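MstE (PDB 6SBF) is a monodomain class II terpene cyclase that probably folds linear isoprenoid chains into the polycyclic scaffolds of merosterol-type natural products by protonation-initiated cyclisation. Local coordinates at residues His215-Leu226 / Ile238-Arg248. The protein carries 1 engineered substitution. Residues are numbered along the deposited sequence; the frame is centred on the assembly and turned at random.
Sequences HEYTTALTAEAL and IEQAVAWGLKR
Arg-248 grips a single carboxylate oxygen of Glu-216 side-on in a salt bridge: Arg-248 NE lies 2.7 Å from Glu-216 OE1 and NH2 2.9 Å from the same OE1. The carboxylate and guanidinium planes are only 27° apart, with OE1 close to the guanidinium plane. OE2 takes a hydrogen bond from a water, whose link to Arg-248 NH2 is weak. Arg-248 CG sits 3.4 Å above the Trp-244 ring plane, over its centre, and bends at chi2 and chi3 then turn the guanidinium toward Glu-216. Were Arg-248 replaced by an alanine, the buried Glu-216 carboxylate would probably lose its charge partner and the indole face the methylene that covers it. The indole reaches across to helix 215-229 because its CG is anti to the backbone N (chi1 171°). Trp-244 CH2 meets Glu-216 OE1 at 3.6 Å, and CZ3 of the same ring lies 3.8 Å from Thr-219 CG2. The Thr-219 hydroxyl donates to His-215 O from above the carbonyl plane, and it also bonds to Trp-207 N. Farther along, small side chains meet, Ala-223 CB lying 4.3 Å from Ala-241 CB, before Leu-226 CB packs on Ile-238 CG1 at 3.9 Å. The axes of segments 215-226 and 238-248 run 151° apart, forming an antiparallel helical hairpin, the building unit of the alpha6-alpha6 barrel of squalene-hopene cyclase relatives.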
ATOM      1  N   HIS A 215      -0.899  -9.795   4.696  1.00 12.60           N
ATOM      2  CA  HIS A 215       0.249 -10.207   3.885  1.00 12.87           C
ATOM      3  C   HIS A 215      -0.026 -10.029   2.384  1.00 11.56           C
ATOM      4  O   HIS A 215       0.948 -10.020   1.617  1.00 11.90           O
ATOM      5  CB  HIS A 215       0.573 -11.680   4.127  1.00 13.22           C
ATOM      6  CG  HIS A 215       0.861 -12.045   5.534  1.00 14.85           C
ATOM      7  ND1 HIS A 215       1.502 -11.180   6.407  1.00 16.54           N
ATOM      8  CD2 HIS A 215       0.641 -13.219   6.197  1.00 17.96           C
ATOM      9  CE1 HIS A 215       1.629 -11.807   7.588  1.00 18.31           C
ATOM     10  NE2 HIS A 215       1.092 -13.035   7.480  1.00 19.37           N
ATOM     11  N   GLU A 216      -1.281  -9.898   1.983  1.00 11.58           N
ATOM     12  CA  GLU A 216      -1.616  -9.671   0.553  1.00 11.58           C
ATOM     13  C   GLU A 216      -0.953  -8.393   0.026  1.00 11.48           C
ATOM     14  O   GLU A 216      -0.611  -8.376  -1.130  1.00 12.76           O
ATOM     15  CB  GLU A 216      -3.132  -9.643   0.396  1.00 12.76           C
ATOM     16  CG  GLU A 216      -3.841 -10.948   0.788  1.00 13.67           C
ATOM     17  CD  GLU A 216      -3.955 -11.237   2.263  1.00 14.04           C
ATOM     18  OE1 GLU A 216      -4.227 -12.438   2.608  1.00 14.89           O
ATOM     19  OE2 GLU A 216      -3.823 -10.280   3.078  1.00 14.55           O
ATOM     20  N   TYR A 217      -0.842  -7.373   0.853  1.00 11.51           N
ATOM     21  CA  TYR A 217      -0.189  -6.121   0.455  1.00 11.83           C
ATOM     22  C   TYR A 217       1.244  -6.380   0.033  1.00 11.25           C
ATOM     23  O   TYR A 217       1.645  -6.054  -1.119  1.00 12.32           O
ATOM     24  CB  TYR A 217      -0.277  -5.139   1.622  1.00 12.59           C
ATOM     25  CG  TYR A 217       0.481  -3.851   1.455  1.00 12.19           C
ATOM     26  CD1 TYR A 217       1.794  -3.717   1.780  1.00 14.01           C
ATOM     27  CD2 TYR A 217      -0.157  -2.704   1.035  1.00 15.38           C
ATOM     28  CE1 TYR A 217       2.489  -2.520   1.688  1.00 14.46           C
ATOM     29  CE2 TYR A 217       0.514  -1.491   0.921  1.00 14.82           C
ATOM     30  CZ  TYR A 217       1.840  -1.382   1.241  1.00 13.08           C
ATOM     31  OH  TYR A 217       2.497  -0.182   1.142  1.00 14.87           O
ATOM     32  N   THR A 218       2.048  -6.980   0.878  1.00 11.21           N
ATOM     33  CA  THR A 218       3.476  -7.193   0.598  1.00 10.98           C
ATOM     34  C   THR A 218       3.594  -8.205  -0.527  1.00 11.81           C
ATOM     35  O   THR A 218       4.513  -8.084  -1.366  1.00 12.18           O
ATOM     36  CB  THR A 218       4.258  -7.571   1.855  1.00 11.89           C
ATOM     37  OG1 THR A 218       4.087  -6.546   2.831  1.00 13.14           O
ATOM     38  CG2 THR A 218       5.727  -7.743   1.610  1.00 12.50           C
ATOM     39  N   THR A 219       2.772  -9.242  -0.513  1.00 10.75           N
ATOM     40  CA  THR A 219       2.890 -10.321  -1.505  1.00 11.41           C
ATOM     41  C   THR A 219       2.592  -9.748  -2.900  1.00 11.98           C
ATOM     42  O   THR A 219       3.330 -10.030  -3.857  1.00 12.42           O
ATOM     43  CB  THR A 219       1.975 -11.485  -1.143  1.00 11.49           C
ATOM     44  OG1 THR A 219       2.369 -11.988   0.151  1.00 12.56           O
ATOM     45  CG2 THR A 219       2.066 -12.604  -2.173  1.00 12.43           C
ATOM     46  N   ALA A 220       1.503  -9.008  -3.049  1.00 11.76           N
ATOM     47  CA  ALA A 220       1.149  -8.433  -4.379  1.00 11.05           C
ATOM     48  C   ALA A 220       2.270  -7.497  -4.825  1.00 10.91           C
ATOM     49  O   ALA A 220       2.702  -7.573  -5.974  1.00 12.01           O
ATOM     50  CB  ALA A 220      -0.144  -7.675  -4.274  1.00 12.24           C
ATOM     51  N   LEU A 221       2.721  -6.584  -3.962  1.00 10.82           N
ATOM     52  CA  LEU A 221       3.738  -5.617  -4.385  1.00 11.54           C
ATOM     53  C   LEU A 221       5.020  -6.327  -4.776  1.00 11.93           C
ATOM     54  O   LEU A 221       5.696  -5.931  -5.722  1.00 12.04           O
ATOM     55  CB  LEU A 221       3.973  -4.602  -3.282  1.00 12.01           C
ATOM     56  CG  LEU A 221       2.884  -3.548  -3.112  1.00 12.81           C
ATOM     57  CD1 LEU A 221       3.074  -2.793  -1.851  1.00 15.82           C
ATOM     58  CD2 LEU A 221       2.804  -2.616  -4.322  1.00 14.72           C
ATOM     59  N   THR A 222       5.423  -7.342  -4.026  1.00 11.78           N
ATOM     60  CA  THR A 222       6.685  -8.051  -4.328  1.00 11.74           C
ATOM     61  C   THR A 222       6.553  -8.790  -5.661  1.00 11.43           C
ATOM     62  O   THR A 222       7.469  -8.684  -6.521  1.00 12.59           O
ATOM     63  CB  THR A 222       7.091  -9.000  -3.204  1.00 12.10           C
ATOM     64  OG1 THR A 222       7.247  -8.293  -1.963  1.00 12.78           O
ATOM     65  CG2 THR A 222       8.399  -9.649  -3.569  1.00 13.49           C
ATOM     66  N   ALA A 223       5.471  -9.538  -5.833  1.00 11.65           N
ATOM     67  CA  ALA A 223       5.277 -10.279  -7.084  1.00 12.31           C
ATOM     68  C   ALA A 223       5.223  -9.301  -8.278  1.00 12.10           C
ATOM     69  O   ALA A 223       5.752  -9.622  -9.365  1.00 13.22           O
ATOM     70  CB  ALA A 223       4.051 -11.114  -7.003  1.00 12.72           C
ATOM     71  N   GLU A 224       4.581  -8.151  -8.084  1.00 12.06           N
ATOM     72  CA  GLU A 224       4.516  -7.150  -9.173  1.00 12.77           C
ATOM     73  C   GLU A 224       5.922  -6.649  -9.497  1.00 13.35           C
ATOM     74  O   GLU A 224       6.253  -6.450 -10.704  1.00 15.16           O
ATOM     75  CB  GLU A 224       3.645  -5.976  -8.739  1.00 13.26           C
ATOM     76  CG  GLU A 224       2.159  -6.232  -8.792  1.00 14.20           C
ATOM     77  CD  GLU A 224       1.293  -5.127  -8.195  1.00 15.24           C
ATOM     78  OE1 GLU A 224       1.860  -4.154  -7.585  1.00 18.33           O
ATOM     79  OE2 GLU A 224       0.053  -5.247  -8.325  1.00 18.70           O
ATOM     80  N   ALA A 225       6.807  -6.424  -8.521  1.00 13.52           N
ATOM     81  CA  ALA A 225       8.181  -5.923  -8.797  1.00 14.82           C
ATOM     82  C   ALA A 225       8.939  -7.002  -9.542  1.00 15.45           C
ATOM     83  O   ALA A 225       9.688  -6.713 -10.495  1.00 16.57           O
ATOM     84  CB  ALA A 225       8.890  -5.545  -7.531  1.00 15.72           C
ATOM     85  N   LEU A 226       8.809  -8.251  -9.121  1.00 13.30           N
ATOM     86  CA  LEU A 226       9.478  -9.354  -9.837  1.00 14.16           C
ATOM     87  C   LEU A 226       8.953  -9.429 -11.275  1.00 14.44           C
ATOM     88  O   LEU A 226       9.748  -9.658 -12.209  1.00 16.96           O
ATOM     89  CB  LEU A 226       9.279 -10.673  -9.070  1.00 14.90           C
ATOM     90  CG  LEU A 226       9.941 -10.749  -7.688  1.00 15.70           C
ATOM     91  CD1 LEU A 226       9.561 -12.073  -7.039  1.00 17.73           C
ATOM     92  CD2 LEU A 226      11.457 -10.529  -7.743  1.00 17.40           C
ATOM     93  N   ILE A 238       6.800 -15.938  -8.769  1.00 13.57           N
ATOM     94  CA  ILE A 238       5.548 -15.213  -9.038  1.00 13.48           C
ATOM     95  C   ILE A 238       4.382 -16.197  -9.043  1.00 13.82           C
ATOM     96  O   ILE A 238       3.333 -15.949  -8.440  1.00 14.16           O
ATOM     97  CB  ILE A 238       5.644 -14.409 -10.342  1.00 13.32           C
ATOM     98  CG1 ILE A 238       6.707 -13.317 -10.251  1.00 14.41           C
ATOM     99  CG2 ILE A 238       4.289 -13.873 -10.729  1.00 14.91           C
ATOM    100  CD1 ILE A 238       7.178 -12.824 -11.578  1.00 15.41           C
ATOM    101  N   GLU A 239       4.571 -17.328  -9.738  1.00 13.80           N
ATOM    102  CA  GLU A 239       3.468 -18.302  -9.861  1.00 14.70           C
ATOM    103  C   GLU A 239       3.128 -18.874  -8.477  1.00 14.42           C
ATOM    104  O   GLU A 239       1.981 -19.171  -8.214  1.00 15.40           O
ATOM    105  CB  GLU A 239       3.819 -19.397 -10.879  1.00 17.48           C
ATOM    106  CG  GLU A 239       3.963 -18.880 -12.281  1.00 20.24           C
ATOM    107  CD  GLU A 239       2.770 -18.201 -12.899  1.00 21.61           C
ATOM    108  OE1 GLU A 239       1.607 -18.421 -12.464  1.00 23.42           O
ATOM    109  OE2 GLU A 239       3.005 -17.459 -13.890  1.00 25.84           O
ATOM    110  N   GLN A 240       4.143 -19.097  -7.654  1.00 14.75           N
ATOM    111  CA  GLN A 240       3.853 -19.628  -6.284  1.00 14.66           C
ATOM    112  C   GLN A 240       3.038 -18.586  -5.488  1.00 13.72           C
ATOM    113  O   GLN A 240       2.128 -18.967  -4.743  1.00 14.81           O
ATOM    114  CB  GLN A 240       5.106 -19.974  -5.500  1.00 16.81           C
ATOM    115  CG  GLN A 240       4.700 -20.969  -4.405  1.00 20.38           C
ATOM    116  CD  GLN A 240       5.761 -21.221  -3.360  1.00 23.21           C
ATOM    117  OE1 GLN A 240       6.848 -20.613  -3.365  1.00 23.39           O
ATOM    118  NE2 GLN A 240       5.420 -22.146  -2.453  1.00 25.31           N
ATOM    119  N   ALA A 241       3.372 -17.315  -5.639  1.00 13.08           N
ATOM    120  CA  ALA A 241       2.612 -16.260  -4.977  1.00 13.60           C
ATOM    121  C   ALA A 241       1.173 -16.227  -5.478  1.00 12.51           C
ATOM    122  O   ALA A 241       0.212 -16.040  -4.704  1.00 12.99           O
ATOM    123  CB  ALA A 241       3.337 -14.955  -5.142  1.00 13.93           C
ATOM    124  N   VAL A 242       0.992 -16.337  -6.800  1.00 13.37           N
ATOM    125  CA  VAL A 242      -0.378 -16.395  -7.360  1.00 13.68           C
ATOM    126  C   VAL A 242      -1.143 -17.609  -6.800  1.00 13.63           C
ATOM    127  O   VAL A 242      -2.314 -17.467  -6.445  1.00 14.36           O
ATOM    128  CB  VAL A 242      -0.333 -16.407  -8.901  1.00 13.61           C
ATOM    129  CG1 VAL A 242      -1.692 -16.693  -9.493  1.00 15.90           C
ATOM    130  CG2 VAL A 242       0.204 -15.092  -9.450  1.00 15.05           C
ATOM    131  N   ALA A 243      -0.509 -18.763  -6.718  1.00 13.71           N
ATOM    132  CA  ALA A 243      -1.157 -19.964  -6.148  1.00 15.10           C
ATOM    133  C   ALA A 243      -1.548 -19.693  -4.681  1.00 14.84           C
ATOM    134  O   ALA A 243      -2.632 -20.138  -4.276  1.00 15.85           O
ATOM    135  CB  ALA A 243      -0.232 -21.155  -6.250  1.00 16.89           C
ATOM    136  N   TRP A 244      -0.679 -19.030  -3.930  1.00 13.62           N
ATOM    137  CA  TRP A 244      -1.027 -18.653  -2.533  1.00 14.07           C
ATOM    138  C   TRP A 244      -2.270 -17.739  -2.553  1.00 13.02           C
ATOM    139  O   TRP A 244      -3.200 -17.918  -1.769  1.00 13.77           O
ATOM    140  CB  TRP A 244       0.170 -18.009  -1.844  1.00 13.91           C
ATOM    141  CG  TRP A 244      -0.179 -17.406  -0.501  1.00 14.11           C
ATOM    142  CD1 TRP A 244      -0.070 -18.035   0.713  1.00 15.43           C
ATOM    143  CD2 TRP A 244      -0.578 -16.063  -0.221  1.00 13.82           C
ATOM    144  NE1 TRP A 244      -0.417 -17.191   1.713  1.00 16.09           N
ATOM    145  CE2 TRP A 244      -0.736 -15.974   1.177  1.00 14.41           C
ATOM    146  CE3 TRP A 244      -0.761 -14.918  -1.012  1.00 13.77           C
ATOM    147  CZ2 TRP A 244      -1.020 -14.791   1.826  1.00 15.01           C
ATOM    148  CZ3 TRP A 244      -1.070 -13.733  -0.377  1.00 13.39           C
ATOM    149  CH2 TRP A 244      -1.235 -13.697   1.007  1.00 15.41           C
ATOM    150  N   GLY A 245      -2.298 -16.752  -3.444  1.00 13.49           N
ATOM    151  CA  GLY A 245      -3.453 -15.834  -3.547  1.00 14.10           C
ATOM    152  C   GLY A 245      -4.738 -16.579  -3.852  1.00 13.68           C
ATOM    153  O   GLY A 245      -5.800 -16.253  -3.329  1.00 14.17           O
ATOM    154  N   LEU A 246      -4.639 -17.560  -4.746  1.00 14.95           N
ATOM    155  CA  LEU A 246      -5.822 -18.349  -5.123  1.00 15.70           C
ATOM    156  C   LEU A 246      -6.354 -19.089  -3.873  1.00 16.74           C
ATOM    157  O   LEU A 246      -7.581 -19.169  -3.703  1.00 19.30           O
ATOM    158  CB  LEU A 246      -5.412 -19.314  -6.244  1.00 19.81           C
ATOM    159  CG  LEU A 246      -6.537 -20.132  -6.792  1.00 20.56           C
ATOM    160  CD1 LEU A 246      -7.615 -19.246  -7.414  1.00 25.39           C
ATOM    161  CD2 LEU A 246      -5.957 -21.068  -7.821  1.00 25.58           C
ATOM    162  N   LYS A 247      -5.456 -19.604  -3.016  1.00 17.10           N
ATOM    163  CA  LYS A 247      -5.842 -20.275  -1.731  1.00 19.19           C
ATOM    164  C   LYS A 247      -6.491 -19.276  -0.760  1.00 18.23           C
ATOM    165  O   LYS A 247      -7.416 -19.615  -0.050  1.00 21.34           O
ATOM    166  CB  LYS A 247      -4.610 -20.992  -1.140  1.00 23.63           C
ATOM    167  CG  LYS A 247      -4.906 -21.923   0.025  1.00 39.93           C
ATOM    168  CD  LYS A 247      -4.823 -21.397   1.450  1.00 59.75           C
ATOM    169  CE  LYS A 247      -5.014 -22.516   2.469  1.00 67.59           C
ATOM    170  NZ  LYS A 247      -5.797 -22.101   3.662  1.00 71.40           N
ATOM    171  N   ARG A 248      -5.959 -18.068  -0.716  1.00 15.70           N
ATOM    172  CA  ARG A 248      -6.442 -17.002   0.184  1.00 16.13           C
ATOM    173  C   ARG A 248      -7.852 -16.540  -0.159  1.00 16.59           C
ATOM    174  O   ARG A 248      -8.621 -16.124   0.741  1.00 19.32           O
ATOM    175  CB  ARG A 248      -5.506 -15.807   0.232  1.00 15.28           C
ATOM    176  CG  ARG A 248      -4.132 -16.051   0.843  1.00 14.95           C
ATOM    177  CD  ARG A 248      -4.190 -16.301   2.329  1.00 15.94           C
ATOM    178  NE  ARG A 248      -4.640 -15.099   3.036  1.00 15.86           N
ATOM    179  CZ  ARG A 248      -5.165 -15.065   4.254  1.00 19.22           C
ATOM    180  NH1 ARG A 248      -5.225 -16.138   5.011  1.00 22.00           N
ATOM    181  NH2 ARG A 248      -5.516 -13.920   4.791  1.00 18.37           N
TER
HETATM  182  O   HOH W   1      -4.856 -10.911   5.498  1.00 16.99           O